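Local coordinates for cation efflux system protein cusF (Escherichia coli, PDB 3E6Z) that carries copper in the periplasm, binding one metal ion per polypeptide, as part of an efflux system that confers resistance to copper and silver, at residues A[29-33]-A[34-38]. The protein carries 1 engineered substitution. Residues are numbered along the deposited sequence; the frame is centred on the assembly and turned at random.
Engineered in segment 34-38: Ala36 (natural residue Trp).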
loop_
_atom_site.group_PDB
_atom_site.type_symbol
_atom_site.label_atom_id
_atom_site.label_comp_id
_atom_site.label_asym_id
_atom_site.label_seq_id
_atom_site.Cartn_x
_atom_site.Cartn_y
_atom_site.Cartn_z
ATOM N N ASP A 29 5.198 5.390 5.575
ATOM C CA ASP A 29 5.909 6.674 5.777
ATOM C C ASP A 29 4.994 7.788 5.360
ATOM O O ASP A 29 3.961 7.561 4.689
ATOM C CB ASP A 29 7.180 6.644 4.963
ATOM C CG ASP A 29 8.039 5.452 5.351
ATOM O OD1 ASP A 29 8.223 5.233 6.639
ATOM O OD2 ASP A 29 8.603 4.840 4.473
ATOM N N PRO A 30 5.296 9.035 5.758
ATOM C CA PRO A 30 4.423 10.145 5.287
ATOM C C PRO A 30 4.286 10.107 3.762
ATOM O O PRO A 30 5.250 9.790 3.017
ATOM C CB PRO A 30 5.146 11.399 5.820
ATOM C CG PRO A 30 5.955 10.892 6.989
ATOM C CD PRO A 30 6.413 9.525 6.565
ATOM N N ILE A 31 3.091 10.506 3.346
ATOM C CA ILE A 31 2.826 10.539 1.864
ATOM C C ILE A 31 2.547 12.000 1.422
ATOM O O ILE A 31 1.438 12.511 1.687
ATOM C CB ILE A 31 1.635 9.687 1.451
ATOM C CG1 ILE A 31 1.737 8.228 1.988
ATOM C CG2 ILE A 31 1.550 9.667 -0.136
ATOM C CD1 ILE A 31 0.561 7.430 1.744
ATOM N N ALA A 32 3.505 12.607 0.770
ATOM C CA ALA A 32 3.408 14.012 0.381
ATOM C C ALA A 32 2.202 14.304 -0.460
ATOM O O ALA A 32 1.532 15.362 -0.257
ATOM C CB ALA A 32 4.714 14.414 -0.384
ATOM N N ALA A 33 1.913 13.465 -1.461
ATOM C CA ALA A 33 0.904 13.824 -2.457
ATOM C C ALA A 33 -0.439 14.013 -1.838
ATOM O O ALA A 33 -1.288 14.721 -2.431
ATOM C CB ALA A 33 0.801 12.784 -3.530
ATOM N N VAL A 34 -0.742 13.365 -0.738
ATOM C CA VAL A 34 -2.004 13.438 -0.078
ATOM C C VAL A 34 -1.905 14.078 1.310
ATOM O O VAL A 34 -2.841 14.020 2.104
ATOM C CB VAL A 34 -2.744 12.080 -0.018
ATOM C CG1 VAL A 34 -3.080 11.589 -1.412
ATOM C CG2 VAL A 34 -1.933 11.040 0.745
ATOM N N ASN A 35 -0.741 14.659 1.630
ATOM C CA ASN A 35 -0.511 15.285 2.956
ATOM C C ASN A 35 -0.910 14.318 4.085
ATOM O O ASN A 35 -1.634 14.686 5.007
ATOM C CB ASN A 35 -1.209 16.629 3.060
ATOM C CG ASN A 35 -0.552 17.666 2.157
ATOM O OD1 ASN A 35 0.653 17.905 2.231
ATOM N ND2 ASN A 35 -1.361 18.301 1.285
ATOM N N ALA A 36 -0.394 13.087 4.014
ATOM C CA ALA A 36 -0.628 12.068 5.103
ATOM C C ALA A 36 0.590 11.966 5.953
ATOM O O ALA A 36 1.727 12.002 5.410
ATOM C CB ALA A 36 -0.907 10.748 4.499
ATOM N N PRO A 37 0.383 11.810 7.267
ATOM C CA PRO A 37 1.490 11.495 8.183
ATOM C C PRO A 37 1.741 9.981 8.099
ATOM O O PRO A 37 1.096 9.258 7.299
ATOM C CB PRO A 37 0.920 11.813 9.525
ATOM C CG PRO A 37 -0.598 11.482 9.349
ATOM C CD PRO A 37 -0.905 11.818 7.959
ATOM N N GLU A 38 2.654 9.502 8.938
ATOM C CA GLU A 38 2.840 8.083 9.101
ATOM C C GLU A 38 1.496 7.453 9.557
ATOM O O GLU A 38 0.787 8.008 10.400
ATOM C CB GLU A 38 3.873 7.793 10.146
ATOM C CG GLU A 38 5.265 8.329 9.899
ATOM C CD GLU A 38 5.486 9.712 10.445
ATOM O OE1 GLU A 38 4.477 10.448 10.760
ATOM O OE2 GLU A 38 6.696 10.090 10.557
#
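Ile31 and Ala36 face each other as an antiparallel hydrogen-bonded pair, the single bridge of a tight reversal between strand 23-28 and strand 39-44 of the OB-fold barrel. Ile31 N donates to Ala36 O (2.9 Å), and Ala36 N returns a bond to Ile31 O (3.0 Å). Beyond this pair the chain reverses in a type I beta turn over residues 32-35, with Ala33 and Val34 at its two central positions. Asn35 N bonds to Ala32 O at 3.0 Å, closing the turn, while Val34 N adds a weak bond to Ile31 O. Asn35 takes a left-handed backbone conformation (phi 50°, psi 51°) and, with Ala36, faces Ile31, which makes a G1 beta bulge directly after the turn.

The Ile31 side chain leaves the turn on the side facing strand 8-18. Its CB sits 4.1 Å from CB of Ala36, an engineered residue that is tryptophan in the natural protein, and also touches Val34 CG2. With CG2 anti to the backbone N (CG1 at chi1 -52°), that methyl runs alongside Val34 and meets Val34 CG2 at 3.8 Å. CG1 and CD1 continue away from the turn; the side chain as a whole packs on Ile8 and Ala10 of strand 8-18, and Val34 also reaches Ile8. At the open end of the loop, the ring of Pro30 lies beside the bent Glu38 chain, Pro30 CG 3.7 Å from Glu38 CD. Asp29, by contrast, turns to Thr11, to which its OD2 is hydrogen-bonded.

The turn is thus held by main-chain bonds and seated on the barrel by aliphatic contacts, while the side chain of the engineered Ala36 touches His28, a copper ligand, and lies about 5 Å from the bound copper ion.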